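Local atomic coordinates of lipoate-protein ligase, putative (Streptococcus pneumoniae, PDB entry 1VQZ), a protein that is a putative ligase of the lipoate-protein ligase family, with a large catalytic-type domain joined to a smaller C-terminal domain. Residues A[113-118]-A[214-219]; A[161-166]-A[195-200]; A[284-289]-A[299-304]; A[293-298]-A[323-328]. All blocks are in the same frame, centred on the assembly; numbering follows the deposited sequence. Where two conformers were deposited one is given.

Contacts 1 and 2 belong to the lipoyl protein ligase catalytic-type part of the chain, contacts 3 and 4 to the C-terminal family region. Contact 2 is nested along the sequence inside the loop closed by contact 1; their centres are about 18 Å apart, and they touch where Phe113 and Val117 of helix 110-123 pack on Leu161 of strand 154-162. Contacts 3 and 4 follow, with alternating segments and centres about 11 Å apart; Val300 on helix 298-304 meets both Tyr326 and Phe327. Contacts 1 and 3 lie about 39 Å apart, centre to centre. The two clusters thus mark a large sheet-based part and a smaller C-terminal part, which contact 4 joins at strand 141-151.

Contact 1. Residues A[113-118]-A[214-219]; sequences FSTPVI and LEYMKK. With EDO (1,2-ethanediol), chain E.
Tyr216 turns one ring face to Pro116, whose carbonyl O lies 4.2 Å above that face, over its centre, while the two side chains cross at about a right angle, with CB of Pro116 3.3 Å from CD1 of Tyr216. The Phe113 ring has Val117 CG2 of its own helix on one face, and at its edge, near the ring plane, the selenium of Met217, 4.2 Å from Phe113 CD1. Met217 is a selenomethionine whose chain bends at chi2 and chi3, bringing SE to 3.8 Å from Pro116 CG. Tyr216 reaches across with CG anti to its backbone N (chi1 -166°), and its OH is hydrogen-bonded to Asn119, one turn beyond Pro116. The axes of 113-118 and 214-219, parts of helices 110-123 and 206-220, approach to 9.6 Å with 124° between their directions, and the first is kinked at Pro116. The chemistry is apolar between the two segments: shape and dispersion join the helices, and the phenol hydroxyl adds a directional bond just beyond them.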
loop_
_atom_site.group_PDB
_atom_site.type_symbol
_atom_site.label_atom_id
_atom_site.label_comp_id
_atom_site.label_asym_id
_atom_site.label_seq_id
_atom_site.Cartn_x
_atom_site.Cartn_y
_atom_site.Cartn_z
ATOM N N PHE A 113 -9.794 -2.063 -14.292
ATOM C CA PHE A 113 -9.973 -3.390 -13.642
ATOM C C PHE A 113 -11.351 -3.524 -13.005
ATOM O O PHE A 113 -11.935 -4.614 -12.931
ATOM C CB PHE A 113 -8.873 -3.547 -12.587
ATOM C CG PHE A 113 -8.967 -4.792 -11.721
ATOM C CD1 PHE A 113 -8.885 -6.056 -12.265
ATOM C CD2 PHE A 113 -9.101 -4.670 -10.321
ATOM C CE1 PHE A 113 -8.919 -7.210 -11.433
ATOM C CE2 PHE A 113 -9.146 -5.792 -9.485
ATOM C CZ PHE A 113 -9.051 -7.073 -10.026
ATOM N N SER A 114 -11.880 -2.387 -12.584
ATOM C CA SER A 114 -13.095 -2.344 -11.791
ATOM C C SER A 114 -14.299 -2.894 -12.577
ATOM O O SER A 114 -15.187 -3.494 -12.005
ATOM C CB SER A 114 -13.343 -0.896 -11.361
ATOM O OG SER A 114 -13.941 -0.154 -12.427
ATOM N N THR A 115 -14.321 -2.676 -13.895
ATOM C CA THR A 115 -15.389 -3.201 -14.728
ATOM C C THR A 115 -15.384 -4.731 -14.764
ATOM O O THR A 115 -16.439 -5.348 -14.516
ATOM C CB THR A 115 -15.418 -2.561 -16.151
ATOM O OG1 THR A 115 -16.060 -1.285 -16.053
ATOM C CG2 THR A 115 -16.217 -3.404 -17.120
ATOM N N PRO A 116 -14.231 -5.338 -15.109
ATOM C CA PRO A 116 -14.045 -6.783 -14.947
ATOM C C PRO A 116 -14.472 -7.330 -13.574
ATOM O O PRO A 116 -15.163 -8.358 -13.530
ATOM C CB PRO A 116 -12.551 -6.977 -15.195
ATOM C CG PRO A 116 -12.188 -5.892 -16.118
ATOM C CD PRO A 116 -13.036 -4.714 -15.724
ATOM N N VAL A 117 -14.133 -6.642 -12.481
ATOM C CA VAL A 117 -14.610 -7.101 -11.163
ATOM C C VAL A 117 -16.134 -7.047 -11.087
ATOM O O VAL A 117 -16.738 -8.045 -10.742
ATOM C CB VAL A 117 -13.970 -6.354 -10.008
ATOM C CG1 VAL A 117 -14.464 -6.898 -8.664
ATOM C CG2 VAL A 117 -12.439 -6.502 -10.084
ATOM N N ILE A 118 -16.731 -5.909 -11.480
ATOM C CA ILE A 118 -18.188 -5.666 -11.382
ATOM C C ILE A 118 -18.945 -6.707 -12.174
ATOM O O ILE A 118 -19.997 -7.210 -11.736
ATOM C CB ILE A 118 -18.598 -4.248 -11.929
ATOM C CG1 ILE A 118 -18.046 -3.090 -11.082
ATOM C CG2 ILE A 118 -20.122 -4.091 -12.049
ATOM C CD1 ILE A 118 -18.001 -3.329 -9.608
ATOM N N LEU A 214 -9.428 -13.745 -13.789
ATOM C CA LEU A 214 -8.378 -13.869 -14.795
ATOM C C LEU A 214 -9.039 -14.222 -16.113
ATOM O O LEU A 214 -8.719 -13.613 -17.150
ATOM C CB LEU A 214 -7.329 -14.925 -14.402
ATOM C CG LEU A 214 -6.171 -15.074 -15.408
ATOM C CD1 LEU A 214 -5.355 -13.773 -15.496
ATOM C CD2 LEU A 214 -5.230 -16.229 -15.076
ATOM N N GLU A 215 -9.972 -15.171 -16.094
ATOM C CA GLU A 215 -10.697 -15.544 -17.341
ATOM C C GLU A 215 -11.401 -14.309 -17.942
ATOM O O GLU A 215 -11.355 -14.058 -19.163
ATOM C CB GLU A 215 -11.697 -16.707 -17.114
ATOM C CG GLU A 215 -11.080 -18.136 -17.244
ATOM C CD GLU A 215 -10.376 -18.422 -18.630
ATOM O OE1 GLU A 215 -11.056 -18.300 -19.695
ATOM O OE2 GLU A 215 -9.153 -18.770 -18.644
ATOM N N TYR A 216 -12.026 -13.498 -17.090
ATOM C CA TYR A 216 -12.574 -12.252 -17.596
ATOM C C TYR A 216 -11.528 -11.342 -18.237
ATOM O O TYR A 216 -11.776 -10.762 -19.316
ATOM C CB TYR A 216 -13.309 -11.476 -16.506
ATOM C CG TYR A 216 -14.167 -10.369 -17.076
ATOM C CD1 TYR A 216 -13.600 -9.146 -17.461
ATOM C CD2 TYR A 216 -15.529 -10.551 -17.280
ATOM C CE1 TYR A 216 -14.382 -8.120 -18.011
ATOM C CE2 TYR A 216 -16.324 -9.516 -17.830
ATOM C CZ TYR A 216 -15.734 -8.312 -18.190
ATOM O OH TYR A 216 -16.511 -7.302 -18.698
HETATM N N MSE A 217 -10.372 -11.207 -17.583
HETATM C CA MSE A 217 -9.327 -10.294 -18.067
HETATM C C MSE A 217 -8.861 -10.715 -19.452
HETATM O O MSE A 217 -8.695 -9.866 -20.353
HETATM C CB MSE A 217 -8.169 -10.209 -17.069
HETATM C CG MSE A 217 -8.525 -9.321 -15.854
HETATM SE SE MSE A 217 -8.703 -7.346 -16.293
HETATM C CE MSE A 217 -6.825 -6.955 -16.579
ATOM N N LYS A 218 -8.724 -12.034 -19.619
ATOM C CA LYS A 218 -8.286 -12.651 -20.861
ATOM C C LYS A 218 -9.275 -12.387 -22.003
ATOM O O LYS A 218 -8.885 -12.224 -23.176
ATOM C CB LYS A 218 -8.029 -14.170 -20.657
ATOM C CG LYS A 218 -6.685 -14.420 -19.979
ATOM C CD LYS A 218 -6.540 -15.733 -19.249
ATOM C CE LYS A 218 -5.931 -16.813 -20.090
ATOM N NZ LYS A 218 -5.673 -18.039 -19.299
ATOM N N LYS A 219 -10.543 -12.284 -21.636
ATOM C CA LYS A 219 -11.611 -12.100 -22.588
ATOM C C LYS A 219 -11.612 -10.633 -23.003
ATOM O O LYS A 219 -11.710 -10.310 -24.174
ATOM C CB LYS A 219 -12.946 -12.510 -21.945
ATOM C CG LYS A 219 -13.872 -13.233 -22.892
HETATM C C1 EDO E . -7.386 -19.084 -15.232
HETATM O O1 EDO E . -8.748 -19.343 -15.533
HETATM C C2 EDO E . -6.589 -20.379 -15.250
HETATM O O2 EDO E . -5.175 -20.072 -15.235
#

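Contact 2. Residues A[161-166]-A[195-200]; sequences LLFDVD and NIINEL. With EDO (1,2-ethanediol), chain R.
Two backbone hydrogen bonds join the segments: Ile196 N gives to Leu162 O (2.8 Å, N-H...O angle 169°), and Ile197 N to Phe163 O (3.0 Å). A CA-H...O contact from Asn195 adds to the first, with CA 3.4 Å from Leu162 O. The side chain of Asn195 then grips Val165 with both ends of its amide. OD1 accepts from Val165 N at 2.9 Å, the donor standing 50° out of the carbonyl plane, and ND2 gives at 3.0 Å to a lone pair of Val165 O, which itself stands out of the Asn195 amide plane. Both bonds thus go to one residue, which should fix the rotation of the amide.

Apolar packing gathers round Phe163. With CG anti to its backbone N (chi1 -173°), the ring swings back toward the other segment, CD2 lying 3.8 Å from Ile196 CB and CZ 4.0 Å from Leu200 CD1. Beyond the segments, Phe163 packs on Val206 and Ile196 on Phe209, both of helix 206-220. The loop 195-200 is thus joined by a backbone bond to the last residue of strand 154-162, and by the Asn195 amide to the turn just after it, in the large mixed sheet of the catalytic-type domain.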
loop_
_atom_site.group_PDB
_atom_site.type_symbol
_atom_site.label_atom_id
_atom_site.label_comp_id
_atom_site.label_asym_id
_atom_site.label_seq_id
_atom_site.Cartn_x
_atom_site.Cartn_y
_atom_site.Cartn_z
ATOM N N LEU A 161 -8.956 -7.717 -2.441
ATOM C CA LEU A 161 -10.366 -8.069 -2.562
ATOM C C LEU A 161 -10.699 -8.991 -1.383
ATOM O O LEU A 161 -10.056 -10.030 -1.195
ATOM C CB LEU A 161 -10.591 -8.798 -3.881
ATOM C CG LEU A 161 -10.489 -7.913 -5.125
ATOM C CD1 LEU A 161 -9.986 -8.688 -6.328
ATOM C CD2 LEU A 161 -11.852 -7.304 -5.446
ATOM N N LEU A 162 -11.664 -8.576 -0.562
ATOM C CA LEU A 162 -12.048 -9.333 0.642
ATOM C C LEU A 162 -13.019 -10.405 0.215
ATOM O O LEU A 162 -14.171 -10.122 -0.056
ATOM C CB LEU A 162 -12.695 -8.449 1.721
ATOM C CG LEU A 162 -11.931 -7.170 2.120
ATOM C CD1 LEU A 162 -12.722 -6.361 3.175
ATOM C CD2 LEU A 162 -10.550 -7.505 2.601
ATOM N N PHE A 163 -12.511 -11.644 0.141
ATOM C CA PHE A 163 -13.320 -12.738 -0.242
ATOM C C PHE A 163 -13.903 -13.455 0.969
ATOM O O PHE A 163 -15.126 -13.635 1.040
ATOM C CB PHE A 163 -12.604 -13.658 -1.227
ATOM C CG PHE A 163 -13.505 -14.723 -1.776
ATOM C CD1 PHE A 163 -13.655 -15.934 -1.103
ATOM C CD2 PHE A 163 -14.231 -14.486 -2.931
ATOM C CE1 PHE A 163 -14.558 -16.877 -1.595
ATOM C CE2 PHE A 163 -15.121 -15.408 -3.414
ATOM C CZ PHE A 163 -15.288 -16.592 -2.748
ATOM N N ASP A 164 -13.064 -13.840 1.919
ATOM C CA ASP A 164 -13.558 -14.388 3.198
ATOM C C ASP A 164 -12.519 -14.213 4.298
ATOM O O ASP A 164 -12.152 -15.146 5.013
ATOM C CB ASP A 164 -13.953 -15.875 3.060
ATOM C CG ASP A 164 -14.789 -16.410 4.257
ATOM O OD1 ASP A 164 -15.286 -15.631 5.120
ATOM O OD2 ASP A 164 -15.018 -17.656 4.283
ATOM N N VAL A 165 -12.022 -12.996 4.401
ATOM C CA VAL A 165 -10.983 -12.674 5.325
ATOM C C VAL A 165 -11.559 -12.715 6.745
ATOM O O VAL A 165 -12.719 -12.316 6.979
ATOM C CB VAL A 165 -10.406 -11.269 4.996
ATOM C CG1 VAL A 165 -9.220 -10.914 5.936
ATOM C CG2 VAL A 165 -9.981 -11.228 3.533
ATOM N N ASP A 166 -10.762 -13.152 7.703
ATOM C CA ASP A 166 -11.132 -12.984 9.118
ATOM C C ASP A 166 -10.913 -11.522 9.489
ATOM O O ASP A 166 -9.781 -11.058 9.637
ATOM C CB ASP A 166 -10.326 -13.950 9.969
ATOM C CG ASP A 166 -10.760 -13.977 11.425
ATOM O OD1 ASP A 166 -11.601 -13.145 11.864
ATOM O OD2 ASP A 166 -10.209 -14.842 12.136
ATOM N N ASN A 195 -17.276 -9.184 3.045
ATOM C CA ASN A 195 -16.599 -10.215 2.303
ATOM C C ASN A 195 -17.499 -10.682 1.165
ATOM O O ASN A 195 -18.727 -10.810 1.314
ATOM C CB ASN A 195 -16.242 -11.382 3.245
ATOM C CG ASN A 195 -14.930 -11.166 3.979
ATOM O OD1 ASN A 195 -13.893 -11.054 3.358
ATOM N ND2 ASN A 195 -14.972 -11.125 5.308
ATOM N N ILE A 196 -16.895 -10.892 0.010
ATOM C CA ILE A 196 -17.624 -11.360 -1.165
ATOM C C ILE A 196 -18.441 -12.605 -0.827
ATOM O O ILE A 196 -19.637 -12.673 -1.178
ATOM C CB ILE A 196 -16.674 -11.585 -2.392
ATOM C CG1 ILE A 196 -16.092 -10.232 -2.841
ATOM C CG2 ILE A 196 -17.453 -12.278 -3.561
ATOM C CD1 ILE A 196 -14.833 -10.281 -3.648
ATOM N N ILE A 197 -17.840 -13.571 -0.121
ATOM C CA ILE A 197 -18.517 -14.872 0.116
ATOM C C ILE A 197 -19.915 -14.709 0.767
ATOM O O ILE A 197 -20.843 -15.472 0.514
ATOM C CB ILE A 197 -17.626 -15.833 0.973
ATOM C CG1 ILE A 197 -18.024 -17.296 0.753
ATOM C CG2 ILE A 197 -17.697 -15.473 2.460
ATOM C CD1 ILE A 197 -17.101 -18.281 1.413
ATOM N N ASN A 198 -20.066 -13.660 1.554
ATOM C CA ASN A 198 -21.303 -13.371 2.224
ATOM C C ASN A 198 -22.348 -12.771 1.325
ATOM O O ASN A 198 -23.489 -12.714 1.690
ATOM C CB ASN A 198 -21.032 -12.435 3.396
ATOM C CG ASN A 198 -20.187 -13.104 4.472
ATOM O OD1 ASN A 198 -20.301 -14.332 4.698
ATOM N ND2 ASN A 198 -19.355 -12.315 5.158
ATOM N N GLU A 199 -21.953 -12.303 0.154
ATOM C CA GLU A 199 -22.888 -11.655 -0.754
ATOM C C GLU A 199 -23.301 -12.605 -1.902
ATOM O O GLU A 199 -24.313 -12.380 -2.574
ATOM C CB GLU A 199 -22.234 -10.391 -1.304
ATOM C CG GLU A 199 -21.732 -9.427 -0.254
ATOM C CD GLU A 199 -22.825 -8.855 0.625
ATOM O OE1 GLU A 199 -24.012 -9.037 0.293
ATOM O OE2 GLU A 199 -22.478 -8.202 1.643
ATOM N N LEU A 200 -22.479 -13.636 -2.126
ATOM C CA LEU A 200 -22.726 -14.628 -3.160
ATOM C C LEU A 200 -23.930 -15.505 -2.831
ATOM O O LEU A 200 -23.943 -16.162 -1.799
ATOM C CB LEU A 200 -21.518 -15.543 -3.322
ATOM C CG LEU A 200 -20.263 -14.941 -3.915
ATOM C CD1 LEU A 200 -19.111 -15.917 -3.732
ATOM C CD2 LEU A 200 -20.459 -14.638 -5.387
HETATM C C1 EDO R . -25.374 -9.832 4.098
HETATM O O1 EDO R . -23.965 -9.550 4.140
HETATM C C2 EDO R . -25.959 -9.597 2.698
HETATM O O2 EDO R . -25.925 -8.206 2.323
#

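Contact 3. Residues A[284-289]-A[299-304]; sequences DIKIYG and AVEDVL. With EDO (1,2-ethanediol), chain D.
Glu301 reaches from helix 298-304 to the backbone of strand 281-289: OE2 accepts from Ile287 N at 3.0 Å (N-H...O angle 159°), on the anti side of the carboxylate and somewhat out of its plane. Its CG is anti to the carbonyl carbon (chi1 -66°) and the chain is extended beyond CG, so the aliphatic part passes over Ile285 O before the carboxylate reaches the strand. Two waters, both accepting from Lys286 NZ, link it to that carboxylate, one giving to OE2 and one to OE1, each at 2.7 Å. Lys286 itself runs straight until it bends at chi4 (83°), where its end meets a bound 1,2-ethanediol, whose O1 gives a hydrogen bond to Ile287 O. The strand is an edge strand of a four-stranded mixed sheet, and segment 299-304 packs along segment 284-289, nearly antiparallel, with 8.0 Å between their axes at closest. On the apolar side Ile285 CG2 touches Glu301 CB at 3.9 Å, and Ile285 CD1 touches Leu304 CD1 at 4.0 Å. Ile287 sends CD1 toward Val300 CG1, 4.4 Å away. Leu304 also packs on Val314 and Ala317 of helix 311-318, and Ile285 on Val339 of helix 332-339.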
loop_
_atom_site.group_PDB
_atom_site.type_symbol
_atom_site.label_atom_id
_atom_site.label_comp_id
_atom_site.label_asym_id
_atom_site.label_seq_id
_atom_site.Cartn_x
_atom_site.Cartn_y
_atom_site.Cartn_z
ATOM N N ASP A 284 19.330 16.599 9.564
ATOM C CA ASP A 284 18.698 15.417 8.996
ATOM C C ASP A 284 17.253 15.367 9.448
ATOM O O ASP A 284 16.880 16.042 10.421
ATOM C CB ASP A 284 19.432 14.128 9.390
ATOM C CG ASP A 284 19.431 13.068 8.255
ATOM O OD1 ASP A 284 18.580 13.105 7.346
ATOM O OD2 ASP A 284 20.300 12.181 8.270
ATOM N N ILE A 285 16.426 14.644 8.692
ATOM C CA ILE A 285 15.026 14.474 9.033
ATOM C C ILE A 285 14.515 13.158 8.474
ATOM O O ILE A 285 14.956 12.704 7.395
ATOM C CB ILE A 285 14.205 15.682 8.548
ATOM C CG1 ILE A 285 12.761 15.655 9.042
ATOM C CG2 ILE A 285 14.170 15.761 7.029
ATOM C CD1 ILE A 285 12.044 16.970 8.756
ATOM N N LYS A 286 13.625 12.513 9.223
ATOM C CA LYS A 286 12.947 11.294 8.757
ATOM C C LYS A 286 11.501 11.346 9.237
ATOM O O LYS A 286 11.207 11.768 10.373
ATOM C CB LYS A 286 13.658 10.021 9.270
ATOM C CG LYS A 286 13.197 8.773 8.481
ATOM C CD LYS A 286 13.954 7.554 8.703
ATOM C CE LYS A 286 13.513 6.446 7.753
ATOM N NZ LYS A 286 14.132 6.488 6.382
ATOM N N ILE A 287 10.584 10.996 8.335
ATOM C CA ILE A 287 9.167 11.125 8.558
ATOM C C ILE A 287 8.516 9.766 8.456
ATOM O O ILE A 287 8.694 9.041 7.445
ATOM C CB ILE A 287 8.561 12.100 7.563
ATOM C CG1 ILE A 287 9.261 13.486 7.693
ATOM C CG2 ILE A 287 7.044 12.238 7.740
ATOM C CD1 ILE A 287 8.928 14.432 6.566
ATOM N N TYR A 288 7.772 9.423 9.503
ATOM C CA TYR A 288 6.995 8.191 9.571
ATOM C C TYR A 288 5.518 8.514 9.666
ATOM O O TYR A 288 5.132 9.630 10.020
ATOM C CB TYR A 288 7.345 7.396 10.825
ATOM C CG TYR A 288 8.725 6.826 10.868
ATOM C CD1 TYR A 288 9.808 7.646 11.146
ATOM C CD2 TYR A 288 8.953 5.477 10.686
ATOM C CE1 TYR A 288 11.083 7.154 11.207
ATOM C CE2 TYR A 288 10.259 4.964 10.725
ATOM C CZ TYR A 288 11.319 5.824 11.011
ATOM O OH TYR A 288 12.622 5.384 11.089
ATOM N N GLY A 289 4.685 7.512 9.381
ATOM C CA GLY A 289 3.254 7.678 9.539
ATOM C C GLY A 289 2.443 6.723 8.703
ATOM O O GLY A 289 2.994 5.842 7.980
ATOM N N ALA A 299 11.409 12.512 -0.789
ATOM C CA ALA A 299 11.446 13.787 -1.505
ATOM C C ALA A 299 11.140 15.001 -0.631
ATOM O O ALA A 299 11.717 16.057 -0.818
ATOM C CB ALA A 299 10.512 13.760 -2.704
ATOM N N VAL A 300 10.257 14.856 0.336
ATOM C CA VAL A 300 9.963 15.932 1.272
ATOM C C VAL A 300 11.117 16.116 2.291
ATOM O O VAL A 300 11.589 17.250 2.541
ATOM C CB VAL A 300 8.618 15.674 1.972
ATOM C CG1 VAL A 300 8.284 16.771 2.955
ATOM C CG2 VAL A 300 7.494 15.496 0.926
ATOM N N GLU A 301 11.582 15.005 2.863
ATOM C CA GLU A 301 12.815 14.991 3.665
ATOM C C GLU A 301 13.897 15.743 2.907
ATOM O O GLU A 301 14.579 16.570 3.492
ATOM C CB GLU A 301 13.271 13.554 3.947
ATOM C CG GLU A 301 12.287 12.779 4.838
ATOM C CD GLU A 301 12.496 11.260 4.840
ATOM O OE1 GLU A 301 13.380 10.750 4.111
ATOM O OE2 GLU A 301 11.736 10.572 5.546
ATOM N N ASP A 302 14.030 15.491 1.594
ATOM C CA ASP A 302 15.151 16.068 0.841
ATOM C C ASP A 302 15.083 17.594 0.737
ATOM O O ASP A 302 16.100 18.265 0.851
ATOM C CB ASP A 302 15.267 15.441 -0.537
ATOM C CG ASP A 302 15.747 13.985 -0.495
ATOM O OD1 ASP A 302 16.191 13.483 0.574
ATOM O OD2 ASP A 302 15.657 13.339 -1.548
ATOM N N VAL A 303 13.881 18.125 0.576
ATOM C CA VAL A 303 13.668 19.554 0.443
ATOM C C VAL A 303 13.798 20.256 1.785
ATOM O O VAL A 303 14.028 21.445 1.820
ATOM C CB VAL A 303 12.294 19.904 -0.257
ATOM C CG1 VAL A 303 11.087 19.652 0.618
ATOM C CG2 VAL A 303 12.261 21.375 -0.686
ATOM N N LEU A 304 13.682 19.528 2.893
ATOM C CA LEU A 304 13.714 20.168 4.211
ATOM C C LEU A 304 15.098 20.208 4.823
ATOM O O LEU A 304 15.383 21.022 5.700
ATOM C CB LEU A 304 12.722 19.491 5.160
ATOM C CG LEU A 304 11.241 19.824 4.891
ATOM C CD1 LEU A 304 10.361 19.115 5.853
ATOM C CD2 LEU A 304 10.917 21.327 4.886
HETATM C C1 EDO D . 9.730 5.683 7.533
HETATM O O1 EDO D . 9.611 6.625 6.493
HETATM C C2 EDO D . 10.218 4.341 7.026
HETATM O O2 EDO D . 11.521 4.483 6.534
HETATM O O HOH W 1 11.527 7.942 5.154
HETATM O O HOH W 2 14.929 8.550 4.528
#

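Contact 4. Residues A[293-298]-A[323-328]; sequences GIEDVA and ITRYFA. With EDO (1,2-ethanediol), chain S.
Gly293 and Tyr326 bring their CA atoms to 4.0 Å, and Gly293 CA-H points to Tyr326 O at a CA...O distance of 3.3 Å; having no side chain, Gly293 lets the two loops come this close. Beside it, Glu295 N gives a straight bond (173°) to Arg325 O, 3.1 Å away. A water accepts from Ile294 N and gives to Thr324 O. The side chains add a salt bridge: Arg325, bent at chi2 and chi3, grips one oxygen side-on, NE lying 2.9 Å and NH2 3.1 Å from Glu295 OE2, the guanidinium turned 80° from the carboxylate. Ile294 CG2 lies over one guanidinium face, toward its rim. Two waters join the Glu295 carboxylate to Tyr326 OH. Val297 CG2 presses on Phe327 CZ, 3.3 Å away, and Asp296 caps Ala298 N, where helix 298-304 begins. Tyr326 packs on Ala299 of that helix and Phe327 on Ile335 of helix 332-339, while Arg325 makes a cation-pi contact with Tyr150 of strand 141-151, linking these loops to the larger sheet.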
loop_
_atom_site.group_PDB
_atom_site.type_symbol
_atom_site.label_atom_id
_atom_site.label_comp_id
_atom_site.label_asym_id
_atom_site.label_seq_id
_atom_site.Cartn_x
_atom_site.Cartn_y
_atom_site.Cartn_z
ATOM N N GLY A 293 0.609 8.768 0.308
ATOM C CA GLY A 293 1.063 9.544 -0.812
ATOM C C GLY A 293 1.479 8.561 -1.880
ATOM O O GLY A 293 1.992 7.446 -1.598
ATOM N N ILE A 294 1.276 8.965 -3.113
ATOM C CA ILE A 294 1.604 8.105 -4.278
ATOM C C ILE A 294 3.114 7.899 -4.433
ATOM O O ILE A 294 3.549 6.864 -4.916
ATOM C CB ILE A 294 1.035 8.694 -5.593
ATOM C CG1 ILE A 294 -0.479 8.585 -5.627
ATOM C CG2 ILE A 294 1.553 7.936 -6.792
ATOM C CD1 ILE A 294 -1.096 9.565 -6.619
ATOM N N GLU A 295 3.883 8.911 -4.051
ATOM C CA GLU A 295 5.359 8.920 -4.064
ATOM C C GLU A 295 5.916 8.974 -2.670
ATOM O O GLU A 295 5.302 9.532 -1.782
ATOM C CB GLU A 295 5.929 10.118 -4.837
ATOM C CG GLU A 295 5.435 10.172 -6.229
ATOM C CD GLU A 295 6.251 11.080 -7.130
ATOM O OE1 GLU A 295 7.442 10.822 -7.322
ATOM O OE2 GLU A 295 5.664 11.995 -7.700
ATOM N N ASP A 296 7.092 8.363 -2.538
ATOM C CA ASP A 296 7.892 8.258 -1.306
ATOM C C ASP A 296 8.175 9.633 -0.653
ATOM O O ASP A 296 8.589 10.578 -1.320
ATOM C CB ASP A 296 9.209 7.582 -1.645
ATOM C CG ASP A 296 9.882 6.961 -0.451
ATOM O OD1 ASP A 296 10.294 7.693 0.457
ATOM O OD2 ASP A 296 10.031 5.720 -0.450
ATOM N N VAL A 297 7.943 9.694 0.646
ATOM C CA VAL A 297 8.143 10.895 1.473
ATOM C C VAL A 297 9.620 11.352 1.530
ATOM O O VAL A 297 9.904 12.476 1.940
ATOM C CB VAL A 297 7.489 10.731 2.913
ATOM C CG1 VAL A 297 8.381 9.989 3.847
ATOM C CG2 VAL A 297 7.138 12.059 3.508
ATOM N N ALA A 298 10.543 10.526 1.038
ATOM C CA ALA A 298 11.964 10.909 0.963
ATOM C C ALA A 298 12.187 12.240 0.265
ATOM O O ALA A 298 13.058 13.009 0.693
ATOM C CB ALA A 298 12.789 9.837 0.261
ATOM N N ILE A 323 2.565 18.923 -2.626
ATOM C CA ILE A 323 2.403 18.243 -1.361
ATOM C C ILE A 323 1.456 17.055 -1.516
ATOM O O ILE A 323 1.568 16.044 -0.763
ATOM C CB ILE A 323 1.891 19.209 -0.227
ATOM C CG1 ILE A 323 2.130 18.615 1.162
ATOM C CG2 ILE A 323 0.412 19.550 -0.412
ATOM C CD1 ILE A 323 3.601 18.591 1.604
ATOM N N THR A 324 0.568 17.155 -2.504
ATOM C CA THR A 324 -0.469 16.143 -2.702
ATOM C C THR A 324 0.101 14.820 -3.197
ATOM O O THR A 324 -0.559 13.766 -3.055
ATOM C CB THR A 324 -1.590 16.627 -3.651
ATOM O OG1 THR A 324 -1.111 16.788 -5.012
ATOM C CG2 THR A 324 -2.100 17.944 -3.130
ATOM N N ARG A 325 1.341 14.843 -3.701
ATOM C CA ARG A 325 1.993 13.599 -4.121
ATOM C C ARG A 325 2.443 12.817 -2.931
ATOM O O ARG A 325 2.676 11.628 -3.067
ATOM C CB ARG A 325 3.189 13.880 -5.020
ATOM C CG ARG A 325 2.858 14.660 -6.303
ATOM C CD ARG A 325 2.041 13.802 -7.250
ATOM N NE ARG A 325 2.858 12.789 -7.918
ATOM C CZ ARG A 325 2.392 11.866 -8.762
ATOM N NH1 ARG A 325 1.093 11.800 -9.064
ATOM N NH2 ARG A 325 3.233 11.021 -9.330
ATOM N N TYR A 326 2.576 13.479 -1.780
ATOM C CA TYR A 326 3.241 12.883 -0.584
ATOM C C TYR A 326 2.314 12.649 0.604
ATOM O O TYR A 326 2.481 11.648 1.354
ATOM C CB TYR A 326 4.429 13.768 -0.184
ATOM C CG TYR A 326 5.368 13.954 -1.348
ATOM C CD1 TYR A 326 6.144 12.886 -1.810
ATOM C CD2 TYR A 326 5.419 15.163 -2.036
ATOM C CE1 TYR A 326 6.979 13.043 -2.898
ATOM C CE2 TYR A 326 6.242 15.344 -3.127
ATOM C CZ TYR A 326 7.001 14.282 -3.571
ATOM O OH TYR A 326 7.773 14.437 -4.673
ATOM N N PHE A 327 1.407 13.599 0.834
ATOM C CA PHE A 327 0.462 13.533 1.962
ATOM C C PHE A 327 -0.937 13.855 1.477
ATOM O O PHE A 327 -1.335 15.002 1.442
ATOM C CB PHE A 327 0.843 14.477 3.116
ATOM C CG PHE A 327 2.285 14.381 3.578
ATOM C CD1 PHE A 327 3.264 15.205 3.033
ATOM C CD2 PHE A 327 2.640 13.560 4.621
ATOM C CE1 PHE A 327 4.595 15.154 3.495
ATOM C CE2 PHE A 327 3.926 13.506 5.075
ATOM C CZ PHE A 327 4.926 14.300 4.495
ATOM N N ALA A 328 -1.676 12.845 1.051
ATOM C CA ALA A 328 -3.044 13.083 0.569
ATOM C C ALA A 328 -3.942 13.536 1.737
ATOM O O ALA A 328 -3.963 12.914 2.818
ATOM C CB ALA A 328 -3.616 11.828 -0.130
HETATM C C1 EDO S . 11.806 5.450 3.143
HETATM O O1 EDO S . 11.752 6.809 2.549
HETATM C C2 EDO S . 10.489 4.659 3.336
HETATM O O2 EDO S . 10.495 3.204 3.233
HETATM O O HOH W 3 -0.614 11.151 -3.377
HETATM O O HOH W 4 4.372 9.619 1.012
HETATM O O HOH W 5 8.881 12.373 -5.612
HETATM O O HOH W 6 6.597 14.656 -7.366
#